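Local coordinates for BugD (PDB 2F5X), which probably serves as a periplasmic solute receptor of the tripartite tricarboxylate transporter type and holds an aspartic acid in its pocket, at residues A39-P44 with P266-R271; P88-N93 with A145-A150; G106-V111 with A261-P266; G119-N124 with A130-K135; S151-T156 with P298-L303. All blocks are in the same frame, centred on the assembly; numbering follows the deposited sequence.

Overall arrangement
Contacts 2 and 5 sit at the pocket, contacts 1 and 3 lie across the chain's centre from them, and contact 4 is on the outskirts. Contacts 2 and 5 have centres about 9 Å apart and both touch the bound aspartic acid; A145 N of the first is tied to S151 OG of the second. Contacts 1 and 3, with centres about 8 Å apart, share P266 and are stitched together by S41 OG and G262 O. Neither touches the ligand: the side chain of V108 is about 12 Å from it and that of F268 about 14 Å. Contact 4 lies about 24 Å, centre to centre, from contact 5.

Contact 1 (A39-P44 with P266-R271); sequences AESMRP and PKFQER
F268 and E40 supply the flat groups here. The hydroxyl of S41 comes obliquely onto the root of the F268 ring, with S41 OG 3.7 Å from F268 CB and 3.9 Å from F268 CG. Past that point the ring runs inward among S37, L38, L263 and V279. The carboxylate of E40 is met by K267 on the syn side of OE2, 22° out of the carboxylate plane, and the salt-bridge distance from K267 NZ to E40 OE2 is 2.6 Å. The other oxygen stands off, E40 OE1 lying 3.7 Å from K267 NZ. Both chains are extended, E40 having CG anti to its backbone N (chi1 179°), and they cross at about a right angle, with the charged ends meeting between helix 30-46 and helix 266-274. The S41 hydroxyl has its main hydrogen-bond partner in G262 O, with L38 O also within bonding reach of the same proton, so its polar end is satisfied although buried. These helices therefore meet in two layers: buried S41 and F268 inside, and outside an ion pair between exposed residues, whose attraction water probably screens in part.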
# COMPACT_ATOMS: atom_id res chain seq x y z
N ALA A 39 13.00 8.74 -2.95
CA ALA A 39 13.37 10.16 -2.97
C ALA A 39 14.89 10.31 -3.07
O ALA A 39 15.40 11.13 -3.84
CB ALA A 39 12.82 10.86 -1.72
N GLU A 40 15.61 9.48 -2.32
CA GLU A 40 17.07 9.50 -2.33
C GLU A 40 17.64 9.02 -3.66
O GLU A 40 18.58 9.62 -4.19
CB GLU A 40 17.61 8.66 -1.18
CG GLU A 40 19.13 8.59 -1.11
CD GLU A 40 19.64 7.90 0.14
OE1 GLU A 40 18.86 7.71 1.10
OE2 GLU A 40 20.84 7.56 0.15
N SER A 41 17.08 7.93 -4.20
CA SER A 41 17.63 7.33 -5.41
C SER A 41 17.36 8.14 -6.67
O SER A 41 18.10 8.02 -7.65
CB SER A 41 17.16 5.87 -5.59
OG SER A 41 15.77 5.78 -5.84
N MSE A 42 16.30 8.95 -6.65
CA MSE A 42 15.95 9.77 -7.82
C MSE A 42 16.82 11.01 -7.95
O MSE A 42 16.94 11.58 -9.03
CB MSE A 42 14.49 10.21 -7.75
CG MSE A 42 13.49 9.14 -8.12
SE MSE A 42 11.66 9.76 -7.84
CE MSE A 42 11.45 10.83 -9.41
N ARG A 43 17.40 11.44 -6.83
CA ARG A 43 18.11 12.73 -6.76
C ARG A 43 19.19 12.98 -7.83
O ARG A 43 19.20 14.06 -8.42
CB ARG A 43 18.65 12.97 -5.34
CG ARG A 43 19.29 14.35 -5.15
CD ARG A 43 19.82 14.57 -3.75
NE ARG A 43 20.33 15.93 -3.56
CZ ARG A 43 21.13 16.29 -2.56
NH1 ARG A 43 21.54 15.40 -1.66
NH2 ARG A 43 21.54 17.55 -2.46
N PRO A 44 20.12 12.04 -8.07
CA PRO A 44 21.18 12.27 -9.06
C PRO A 44 20.65 12.61 -10.45
O PRO A 44 21.21 13.49 -11.12
CB PRO A 44 21.92 10.92 -9.09
CG PRO A 44 21.72 10.39 -7.73
CD PRO A 44 20.28 10.72 -7.42
N PRO A 266 21.00 0.59 -7.14
CA PRO A 266 21.29 -0.54 -6.25
C PRO A 266 20.90 -0.35 -4.79
O PRO A 266 20.42 -1.31 -4.18
CB PRO A 266 22.82 -0.69 -6.34
CG PRO A 266 23.23 0.06 -7.54
CD PRO A 266 22.21 1.12 -7.79
N LYS A 267 21.12 0.83 -4.23
CA LYS A 267 20.77 1.08 -2.82
C LYS A 267 19.27 0.96 -2.62
O LYS A 267 18.80 0.29 -1.67
CB LYS A 267 21.26 2.45 -2.35
CG LYS A 267 21.04 2.70 -0.86
CD LYS A 267 21.51 4.08 -0.42
CE LYS A 267 21.17 4.33 1.04
NZ LYS A 267 21.81 5.57 1.56
N PHE A 268 18.51 1.59 -3.50
CA PHE A 268 17.05 1.48 -3.44
C PHE A 268 16.62 0.02 -3.55
O PHE A 268 15.83 -0.46 -2.73
CB PHE A 268 16.40 2.33 -4.54
CG PHE A 268 14.91 2.19 -4.60
CD1 PHE A 268 14.10 2.79 -3.63
CD2 PHE A 268 14.31 1.45 -5.61
CE1 PHE A 268 12.71 2.65 -3.67
CE2 PHE A 268 12.93 1.30 -5.66
CZ PHE A 268 12.13 1.91 -4.67
N GLN A 269 17.14 -0.69 -4.54
CA GLN A 269 16.77 -2.10 -4.75
C GLN A 269 17.14 -3.02 -3.59
O GLN A 269 16.37 -3.93 -3.26
CB GLN A 269 17.32 -2.62 -6.09
CG GLN A 269 16.63 -1.99 -7.31
CD GLN A 269 16.04 -3.01 -8.29
OE1 GLN A 269 15.68 -2.65 -9.43
NE2 GLN A 269 15.93 -4.26 -7.87
N GLU A 270 18.29 -2.78 -2.95
CA GLU A 270 18.68 -3.56 -1.78
C GLU A 270 17.69 -3.37 -0.64
O GLU A 270 17.27 -4.35 -0.01
CB GLU A 270 20.10 -3.20 -1.31
CG GLU A 270 20.62 -4.06 -0.16
CD GLU A 270 20.42 -5.56 -0.36
OE1 GLU A 270 20.64 -6.08 -1.48
OE2 GLU A 270 20.03 -6.24 0.63
N ARG A 271 17.32 -2.12 -0.38
CA ARG A 271 16.36 -1.83 0.69
C ARG A 271 15.01 -2.46 0.39
O ARG A 271 14.40 -3.06 1.27
CB ARG A 271 16.22 -0.32 0.95
CG ARG A 271 15.27 0.01 2.13
CD ARG A 271 15.76 -0.47 3.49
NE ARG A 271 14.88 -0.04 4.59
CZ ARG A 271 14.70 -0.73 5.73
NH1 ARG A 271 15.32 -1.88 5.93
NH2 ARG A 271 13.89 -0.25 6.66

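Contact 2 (P88-N93 with A145-A150); sequences PSLYKN and AGIGAA. With ASP (aspartic acid), chain D.
A tyrosine hydroxyl gripping the main chain of a tight turn is the odd feature: Y91 OH donates to I147 O at 2.7 Å, within the type II beta turn from G146 to A149. The loop holding it leads from strand 141-144 into helix 150-162 and supplies A145, A149 and A150 to the aspartic acid pocket. I147 O lies at the edge of the tyrosine ring, in its plane, while the donor sits 33° off the carbonyl plane of I147. With CG anti to its carbonyl carbon (chi1 -66°), Y91 brings the hydroxyl end of its ring obliquely across I147, whose CG2 comes within 3.9 Å of Y91 CZ. The same methyl serves L90, where L90 CB is 3.7 Å from I147 CG2. L90 CD1 reaches on to the turn's backbone, 3.6 Å from G148 N. G148, third in the turn, has the positive phi that suits glycine, and its bare backbone faces both the leucine and the tyrosine. Backbone bonds from L90 and K92 to Q312 tie the outer loop to the chain's end. A149 is the N-cap, and A150 N bonds OD2 of the aspartic acid at 2.8 Å, 153° through the hydrogen.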
# COMPACT_ATOMS: atom_id res chain seq x y z
N PRO A 88 -12.22 4.49 -5.60
CA PRO A 88 -13.35 4.83 -6.48
C PRO A 88 -14.55 3.89 -6.35
O PRO A 88 -15.65 4.29 -6.76
CB PRO A 88 -12.74 4.76 -7.88
CG PRO A 88 -11.28 5.04 -7.65
CD PRO A 88 -10.98 4.28 -6.38
N SER A 89 -14.36 2.69 -5.80
CA SER A 89 -15.48 1.77 -5.56
C SER A 89 -15.97 1.82 -4.12
O SER A 89 -16.91 1.12 -3.76
CB SER A 89 -15.07 0.33 -5.90
OG SER A 89 -14.73 0.23 -7.27
N LEU A 90 -15.34 2.66 -3.30
CA LEU A 90 -15.61 2.67 -1.86
C LEU A 90 -16.21 3.99 -1.40
O LEU A 90 -16.82 4.06 -0.33
CB LEU A 90 -14.32 2.40 -1.09
CG LEU A 90 -13.75 0.98 -1.28
CD1 LEU A 90 -12.30 0.90 -0.76
CD2 LEU A 90 -14.66 -0.06 -0.60
N TYR A 91 -15.99 5.03 -2.19
CA TYR A 91 -16.51 6.36 -1.90
C TYR A 91 -17.34 6.85 -3.07
O TYR A 91 -16.93 6.72 -4.23
CB TYR A 91 -15.37 7.36 -1.69
CG TYR A 91 -14.53 7.10 -0.47
CD1 TYR A 91 -14.92 7.60 0.77
CD2 TYR A 91 -13.36 6.36 -0.55
CE1 TYR A 91 -14.15 7.38 1.91
CE2 TYR A 91 -12.58 6.12 0.58
CZ TYR A 91 -12.99 6.64 1.80
OH TYR A 91 -12.24 6.44 2.93
N LYS A 92 -18.49 7.43 -2.76
CA LYS A 92 -19.32 8.09 -3.77
C LYS A 92 -18.52 9.18 -4.46
O LYS A 92 -18.61 9.34 -5.68
CB LYS A 92 -20.59 8.65 -3.14
CG LYS A 92 -21.51 7.57 -2.61
CD LYS A 92 -22.91 8.07 -2.37
CE LYS A 92 -23.85 6.93 -2.06
NZ LYS A 92 -25.03 7.40 -1.28
N ASN A 93 -17.74 9.93 -3.69
CA ASN A 93 -16.76 10.85 -4.24
C ASN A 93 -15.43 10.80 -3.51
O ASN A 93 -15.26 11.45 -2.47
CB ASN A 93 -17.27 12.28 -4.29
CG ASN A 93 -16.39 13.20 -5.14
OD1 ASN A 93 -15.34 12.80 -5.69
ND2 ASN A 93 -16.82 14.45 -5.28
N ALA A 145 -5.85 1.12 7.84
CA ALA A 145 -5.46 2.52 7.65
C ALA A 145 -6.56 3.32 6.94
O ALA A 145 -6.28 4.26 6.19
CB ALA A 145 -4.10 2.61 6.91
N GLY A 146 -7.81 2.92 7.19
CA GLY A 146 -9.00 3.62 6.68
C GLY A 146 -9.53 2.99 5.40
O GLY A 146 -8.78 2.31 4.70
N ILE A 147 -10.80 3.23 5.10
CA ILE A 147 -11.43 2.72 3.88
C ILE A 147 -10.65 3.24 2.67
O ILE A 147 -10.44 4.45 2.52
CB ILE A 147 -12.92 3.16 3.82
CG1 ILE A 147 -13.72 2.47 4.94
CG2 ILE A 147 -13.53 2.85 2.45
CD1 ILE A 147 -15.08 3.09 5.21
N GLY A 148 -10.20 2.33 1.81
CA GLY A 148 -9.32 2.70 0.71
C GLY A 148 -7.87 2.27 0.88
O GLY A 148 -7.10 2.30 -0.08
N ALA A 149 -7.47 1.88 2.09
CA ALA A 149 -6.09 1.49 2.36
C ALA A 149 -5.80 0.07 1.89
O ALA A 149 -6.73 -0.70 1.63
CB ALA A 149 -5.78 1.62 3.87
N ALA A 150 -4.52 -0.29 1.81
CA ALA A 150 -4.10 -1.65 1.50
C ALA A 150 -4.57 -2.59 2.61
O ALA A 150 -5.11 -3.67 2.36
CB ALA A 150 -2.58 -1.72 1.35
N ASP D . 0.37 1.95 2.79
CA ASP D . -0.27 2.59 3.98
C ASP D . 0.73 3.36 4.81
O ASP D . 0.51 3.58 6.02
CB ASP D . -0.97 1.54 4.84
CG ASP D . -2.15 0.91 4.14
OD1 ASP D . -2.65 -0.11 4.65
OD2 ASP D . -2.63 1.37 3.07
OXT ASP D . 1.77 3.74 4.27

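Contact 3 (G106-V111 with A261-P266); sequences GLVVDV and AGLADP
L263 packs against V108 in the one apolar side-chain contact between the segments: L263 CD2 is 3.9 Å from V108 CG1, the two side chains crossing at about a right angle. V108 has CG1 anti to the backbone N (chi1 179°), and that branch is the one to touch the leucine. The second kind is methyl against carbonyl. L263 CD1 lies 3.6 Å from L107 O and 3.7 Å from V108 O, so a single methyl covers two successive carbonyl oxygens. Both can face the helix because the backbone at V108 leaves ordinary strand geometry, with psi at -71°, turning its C=O to the same side as the one before. L107 O, buried under the leucine, finds no polar partner in the model. Around this point V108 bonds through its backbone to L280 and V109 to H239, while F268 and A284 pack on L263. Taken together, the end of helix 249-263 is seated on the long strand 102-117, which pairs with 236-244 and also with 188-192; such a strand is consistent with one crossing between the lobes of a periplasmic binding protein.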
# COMPACT_ATOMS: atom_id res chain seq x y z
N GLY A 106 4.68 6.41 -13.67
CA GLY A 106 5.03 5.01 -13.82
C GLY A 106 4.78 4.18 -12.58
O GLY A 106 4.49 4.72 -11.50
N LEU A 107 4.89 2.87 -12.75
CA LEU A 107 4.86 1.95 -11.62
C LEU A 107 6.19 1.99 -10.87
O LEU A 107 7.20 2.47 -11.39
CB LEU A 107 4.51 0.53 -12.08
CG LEU A 107 3.02 0.38 -12.44
CD1 LEU A 107 2.77 -0.79 -13.39
CD2 LEU A 107 2.15 0.25 -11.17
N VAL A 108 6.18 1.51 -9.62
CA VAL A 108 7.30 1.69 -8.70
C VAL A 108 7.71 0.35 -8.08
O VAL A 108 8.77 -0.20 -8.41
CB VAL A 108 6.93 2.74 -7.61
CG1 VAL A 108 8.05 2.93 -6.60
CG2 VAL A 108 6.54 4.09 -8.25
N VAL A 109 6.86 -0.18 -7.20
CA VAL A 109 7.12 -1.46 -6.53
C VAL A 109 5.82 -2.24 -6.40
O VAL A 109 4.73 -1.68 -6.51
CB VAL A 109 7.74 -1.27 -5.10
CG1 VAL A 109 9.16 -0.71 -5.15
CG2 VAL A 109 6.84 -0.40 -4.19
N ASP A 110 5.94 -3.54 -6.12
CA ASP A 110 4.80 -4.39 -5.79
C ASP A 110 5.13 -5.07 -4.45
O ASP A 110 6.12 -5.79 -4.34
CB ASP A 110 4.58 -5.40 -6.92
CG ASP A 110 3.34 -6.25 -6.74
OD1 ASP A 110 2.54 -6.01 -5.81
OD2 ASP A 110 3.09 -7.21 -7.51
N VAL A 111 4.30 -4.82 -3.44
CA VAL A 111 4.60 -5.23 -2.05
C VAL A 111 3.58 -6.25 -1.56
O VAL A 111 2.38 -5.99 -1.61
CB VAL A 111 4.62 -4.00 -1.10
CG1 VAL A 111 5.13 -4.37 0.31
CG2 VAL A 111 5.48 -2.88 -1.71
N ALA A 261 15.55 5.84 -13.27
CA ALA A 261 16.88 5.81 -12.68
C ALA A 261 16.81 5.45 -11.20
O ALA A 261 17.62 4.68 -10.70
CB ALA A 261 17.58 7.14 -12.88
N GLY A 262 15.82 6.01 -10.51
CA GLY A 262 15.60 5.70 -9.10
C GLY A 262 15.33 4.23 -8.85
O GLY A 262 15.80 3.67 -7.86
N LEU A 263 14.56 3.59 -9.73
CA LEU A 263 14.26 2.18 -9.57
C LEU A 263 15.45 1.31 -9.90
O LEU A 263 15.61 0.24 -9.32
CB LEU A 263 13.06 1.75 -10.41
CG LEU A 263 11.70 2.42 -10.18
CD1 LEU A 263 10.64 1.66 -10.97
CD2 LEU A 263 11.33 2.47 -8.68
N ALA A 264 16.28 1.77 -10.83
CA ALA A 264 17.44 1.00 -11.29
C ALA A 264 18.63 1.12 -10.33
O ALA A 264 19.66 0.49 -10.55
CB ALA A 264 17.86 1.45 -12.70
N ASP A 265 18.47 1.92 -9.28
CA ASP A 265 19.54 2.19 -8.32
C ASP A 265 19.75 1.03 -7.34
O ASP A 265 18.78 0.54 -6.75
CB ASP A 265 19.20 3.46 -7.55
CG ASP A 265 20.18 3.76 -6.46
OD1 ASP A 265 21.25 4.32 -6.77
OD2 ASP A 265 19.95 3.47 -5.27
N PRO A 266 21.00 0.59 -7.14
CA PRO A 266 21.29 -0.54 -6.25
C PRO A 266 20.90 -0.35 -4.79
O PRO A 266 20.42 -1.31 -4.18
CB PRO A 266 22.82 -0.69 -6.34
CG PRO A 266 23.23 0.06 -7.54
CD PRO A 266 22.21 1.12 -7.79

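Contact 4 (G119-N124 with A130-K135); sequences GDFPPN and AEYVKK
Y132 is the bump and the loop F121-P122-P123 the hollow. The tyrosine leaves its helix with CG anti to the backbone N (chi1 -172°), which carries the ring straight out into a notch with the two prolines along one face and F121 at one flank. The F121 ring offers its face to the edge of Y132 in a T-shaped stack, with centroids 5.2 Å apart and planes at 77°. The edge that presses in is the CD2-CE2 side, and Y132 CE2 comes to 3.7 Å from F121 CZ. P123 lies across the root of the face that the prolines line. Its CD makes a CH-pi contact, 4.0 Å from the centroid of the Y132 ring and 18° off the normal, while P123 CG reaches back to Y132 CB at 3.9 Å. P122 continues on the same side as P123, its CG lying obliquely over the hydroxyl end, 3.7 Å from Y132 CZ and 3.5 Å from Y132 OH. The two prolines thus follow the tyrosine along its length, P123 near the root and P122 near the hydroxyl, while the phenylalanine blocks one flank. The fit rests on shape and on aromatic and CH-pi attraction. The loop is a short connection, folding back on the helix it leads into. It comes off strand 102-117 and enters helix 126-136; I140 packs on both F121 and Y132, V133 leans on L162 of helix 150-162, and the carbonyls of F121 and P123 bond to K206 and Y208 of strand 206-210.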
# COMPACT_ATOMS: atom_id res chain seq x y z
N GLY A 119 1.75 -9.60 19.87
CA GLY A 119 2.73 -10.61 20.23
C GLY A 119 2.24 -11.72 21.15
O GLY A 119 2.85 -12.78 21.19
N ASP A 120 1.17 -11.46 21.88
CA ASP A 120 0.60 -12.45 22.80
C ASP A 120 -0.76 -12.98 22.37
O ASP A 120 -1.48 -13.58 23.18
CB ASP A 120 0.51 -11.86 24.21
CG ASP A 120 -0.43 -10.68 24.30
OD1 ASP A 120 -0.76 -10.08 23.25
OD2 ASP A 120 -0.88 -10.28 25.39
N PHE A 121 -1.13 -12.77 21.11
CA PHE A 121 -2.38 -13.32 20.58
C PHE A 121 -2.33 -14.85 20.66
O PHE A 121 -1.34 -15.45 20.24
CB PHE A 121 -2.56 -12.87 19.13
CG PHE A 121 -3.99 -12.78 18.68
CD1 PHE A 121 -4.94 -12.07 19.44
CD2 PHE A 121 -4.40 -13.38 17.49
CE1 PHE A 121 -6.26 -11.98 19.02
CE2 PHE A 121 -5.73 -13.28 17.05
CZ PHE A 121 -6.66 -12.58 17.82
N PRO A 122 -3.34 -15.49 21.24
CA PRO A 122 -3.26 -16.95 21.48
C PRO A 122 -2.89 -17.88 20.30
O PRO A 122 -2.00 -18.70 20.53
CB PRO A 122 -4.63 -17.29 22.09
CG PRO A 122 -5.03 -16.03 22.77
CD PRO A 122 -4.59 -14.92 21.79
N PRO A 123 -3.51 -17.79 19.11
CA PRO A 123 -3.17 -18.73 18.04
C PRO A 123 -1.72 -18.65 17.55
O PRO A 123 -1.14 -17.56 17.49
CB PRO A 123 -4.15 -18.38 16.91
CG PRO A 123 -4.67 -17.03 17.21
CD PRO A 123 -4.56 -16.84 18.70
N ASN A 124 -1.15 -19.80 17.21
CA ASN A 124 0.23 -19.86 16.77
C ASN A 124 0.41 -20.14 15.29
O ASN A 124 1.52 -20.08 14.78
CB ASN A 124 1.01 -20.89 17.60
CG ASN A 124 1.26 -20.41 19.01
OD1 ASN A 124 1.34 -19.21 19.24
ND2 ASN A 124 1.40 -21.33 19.95
N ALA A 130 -7.76 -18.90 12.24
CA ALA A 130 -9.11 -18.92 11.68
C ALA A 130 -10.12 -19.42 12.70
O ALA A 130 -11.20 -18.84 12.87
CB ALA A 130 -9.16 -19.76 10.41
N GLU A 131 -9.74 -20.49 13.41
CA GLU A 131 -10.60 -21.11 14.42
C GLU A 131 -10.84 -20.15 15.57
O GLU A 131 -11.97 -19.99 16.03
CB GLU A 131 -9.97 -22.41 14.92
CG GLU A 131 -9.90 -23.49 13.86
CD GLU A 131 -9.03 -24.68 14.22
OE1 GLU A 131 -8.10 -24.54 15.05
OE2 GLU A 131 -9.26 -25.78 13.66
N TYR A 132 -9.77 -19.51 16.03
CA TYR A 132 -9.83 -18.55 17.12
C TYR A 132 -10.69 -17.33 16.79
O TYR A 132 -11.49 -16.87 17.61
CB TYR A 132 -8.42 -18.12 17.52
CG TYR A 132 -8.39 -17.28 18.77
CD1 TYR A 132 -8.38 -17.89 20.03
CD2 TYR A 132 -8.39 -15.89 18.70
CE1 TYR A 132 -8.35 -17.12 21.20
CE2 TYR A 132 -8.36 -15.11 19.87
CZ TYR A 132 -8.35 -15.75 21.11
OH TYR A 132 -8.33 -15.00 22.27
N VAL A 133 -10.51 -16.79 15.58
CA VAL A 133 -11.26 -15.61 15.16
C VAL A 133 -12.76 -15.94 15.02
O VAL A 133 -13.62 -15.18 15.47
CB VAL A 133 -10.70 -14.99 13.85
CG1 VAL A 133 -11.64 -13.90 13.31
CG2 VAL A 133 -9.29 -14.42 14.09
N LYS A 134 -13.07 -17.09 14.44
CA LYS A 134 -14.47 -17.54 14.34
C LYS A 134 -15.14 -17.72 15.71
O LYS A 134 -16.30 -17.34 15.90
CB LYS A 134 -14.57 -18.83 13.53
CG LYS A 134 -14.29 -18.63 12.05
CD LYS A 134 -14.25 -19.95 11.33
CE LYS A 134 -13.98 -19.74 9.87
NZ LYS A 134 -15.26 -19.45 9.14
N LYS A 135 -14.41 -18.30 16.66
CA LYS A 135 -14.96 -18.61 17.98
C LYS A 135 -15.08 -17.37 18.87
O LYS A 135 -16.03 -17.25 19.66
CB LYS A 135 -14.10 -19.68 18.66
CG LYS A 135 -14.67 -20.20 19.98
CD LYS A 135 -13.59 -20.86 20.83
CE LYS A 135 -14.09 -21.18 22.23
NZ LYS A 135 -14.09 -19.98 23.12

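Contact 5 (S151-T156 with P298-L303). With ASP (aspartic acid), chain D.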
# COMPACT_ATOMS: atom_id res chain seq x y z
N SER A 151 -4.37 -2.15 3.85
CA SER A 151 -4.78 -2.92 5.02
C SER A 151 -6.30 -3.04 5.09
O SER A 151 -6.82 -4.00 5.66
CB SER A 151 -4.23 -2.29 6.31
OG SER A 151 -4.57 -0.91 6.39
N HIS A 152 -7.01 -2.08 4.50
CA HIS A 152 -8.47 -2.16 4.41
C HIS A 152 -8.91 -3.23 3.41
O HIS A 152 -9.80 -4.04 3.71
CB HIS A 152 -9.09 -0.80 4.05
CG HIS A 152 -10.53 -0.89 3.68
ND1 HIS A 152 -10.97 -0.81 2.37
CD2 HIS A 152 -11.64 -1.06 4.44
CE1 HIS A 152 -12.29 -0.95 2.35
NE2 HIS A 152 -12.72 -1.10 3.59
N LEU A 153 -8.30 -3.22 2.23
CA LEU A 153 -8.60 -4.22 1.20
C LEU A 153 -8.34 -5.63 1.73
O LEU A 153 -9.21 -6.50 1.66
CB LEU A 153 -7.77 -3.95 -0.07
CG LEU A 153 -7.75 -5.08 -1.12
CD1 LEU A 153 -9.17 -5.34 -1.67
CD2 LEU A 153 -6.80 -4.75 -2.24
N CYS A 154 -7.14 -5.85 2.26
CA CYS A 154 -6.80 -7.18 2.77
C CYS A 154 -7.67 -7.56 3.95
O CYS A 154 -8.13 -8.69 4.03
CB CYS A 154 -5.33 -7.24 3.15
SG CYS A 154 -4.76 -8.88 3.65
N GLY A 155 -7.93 -6.60 4.85
CA GLY A 155 -8.81 -6.84 5.98
C GLY A 155 -10.21 -7.24 5.55
O GLY A 155 -10.82 -8.14 6.15
N THR A 156 -10.72 -6.60 4.50
CA THR A 156 -12.04 -6.93 3.98
C THR A 156 -12.04 -8.36 3.46
O THR A 156 -12.95 -9.14 3.75
CB THR A 156 -12.43 -5.94 2.84
OG1 THR A 156 -12.66 -4.64 3.41
CG2 THR A 156 -13.77 -6.32 2.24
N PRO A 298 -11.90 -1.89 -12.09
CA PRO A 298 -13.00 -2.85 -12.24
C PRO A 298 -12.78 -4.15 -11.46
O PRO A 298 -13.76 -4.74 -10.98
CB PRO A 298 -13.05 -3.12 -13.76
CG PRO A 298 -12.25 -2.03 -14.38
CD PRO A 298 -11.23 -1.62 -13.38
N GLN A 299 -11.53 -4.59 -11.31
CA GLN A 299 -11.28 -5.82 -10.56
C GLN A 299 -11.73 -5.67 -9.10
O GLN A 299 -12.50 -6.50 -8.59
CB GLN A 299 -9.82 -6.23 -10.61
CG GLN A 299 -9.51 -7.50 -9.83
CD GLN A 299 -8.04 -7.79 -9.74
OE1 GLN A 299 -7.39 -8.02 -10.76
NE2 GLN A 299 -7.49 -7.79 -8.54
N TRP A 300 -11.27 -4.63 -8.43
CA TRP A 300 -11.68 -4.42 -7.05
C TRP A 300 -13.15 -4.05 -6.92
O TRP A 300 -13.79 -4.40 -5.93
CB TRP A 300 -10.77 -3.40 -6.35
CG TRP A 300 -9.32 -3.79 -6.41
CD1 TRP A 300 -8.28 -3.05 -6.94
CD2 TRP A 300 -8.73 -5.01 -5.93
NE1 TRP A 300 -7.10 -3.74 -6.81
CE2 TRP A 300 -7.34 -4.94 -6.20
CE3 TRP A 300 -9.24 -6.16 -5.30
CZ2 TRP A 300 -6.46 -5.97 -5.86
CZ3 TRP A 300 -8.35 -7.19 -4.96
CH2 TRP A 300 -6.98 -7.08 -5.25
N ALA A 301 -13.71 -3.40 -7.94
CA ALA A 301 -15.14 -3.07 -7.94
C ALA A 301 -15.97 -4.34 -7.80
O ALA A 301 -16.93 -4.38 -7.01
CB ALA A 301 -15.52 -2.31 -9.21
N GLU A 302 -15.59 -5.37 -8.56
CA GLU A 302 -16.30 -6.65 -8.53
C GLU A 302 -16.13 -7.36 -7.19
O GLU A 302 -17.09 -7.90 -6.67
CB GLU A 302 -15.87 -7.55 -9.71
CG GLU A 302 -16.63 -8.88 -9.80
CD GLU A 302 -18.12 -8.74 -10.10
OE1 GLU A 302 -18.56 -7.69 -10.63
OE2 GLU A 302 -18.86 -9.70 -9.82
N LEU A 303 -14.91 -7.32 -6.64
CA LEU A 303 -14.65 -7.88 -5.31
C LEU A 303 -15.55 -7.27 -4.24
O LEU A 303 -16.18 -8.00 -3.47
CB LEU A 303 -13.17 -7.72 -4.93
CG LEU A 303 -12.74 -8.41 -3.62
CD1 LEU A 303 -11.35 -9.02 -3.76
CD2 LEU A 303 -12.77 -7.44 -2.43
N ASP D . 0.37 1.95 2.79
CA ASP D . -0.27 2.59 3.98
C ASP D . 0.73 3.36 4.81
O ASP D . 0.51 3.58 6.02
CB ASP D . -0.97 1.54 4.84
CG ASP D . -2.15 0.91 4.14
OD1 ASP D . -2.65 -0.11 4.65
OD2 ASP D . -2.63 1.37 3.07
OXT ASP D . 1.77 3.74 4.27
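The N-terminal turn of helix 150-162 lines the aspartic acid pocket, and another side of it packs on helix 286-306. At the pocket S151 holds OD1 of the ligand twice: S151 N is 2.8 Å from ligand OD1, at 156° through the hydrogen, and S151 OG donates to the same OD1 at 2.7 Å. That hydroxyl also accepts a bond from A145 N, which helps fix its direction. Two residues on, about half a turn, L153 points toward helix 286-306. Its CG lies anti to the backbone N (chi1 168°), carrying both methyls over W300. CD2 makes the CH-pi contact, with L153 CD2 3.7 Å from the centroid of the six-membered ring of W300 and only 9° off its normal, and L153 CD1 sits 3.7 Å from W300 CE3. The indole is sandwiched, since Q299 NE2 lies over the opposite face; L303 CD1 is in plane at its edge and NE1 bonds to Q296. L303 CD2 adds a looser touch, 4.2 Å from L153 CD1. A C154-C190 disulfide also ties this helix. Presenting a carboxylate to the amides of a helix start, where the dipole would probably favour an anion, is familiar in periplasmic binding protein pockets.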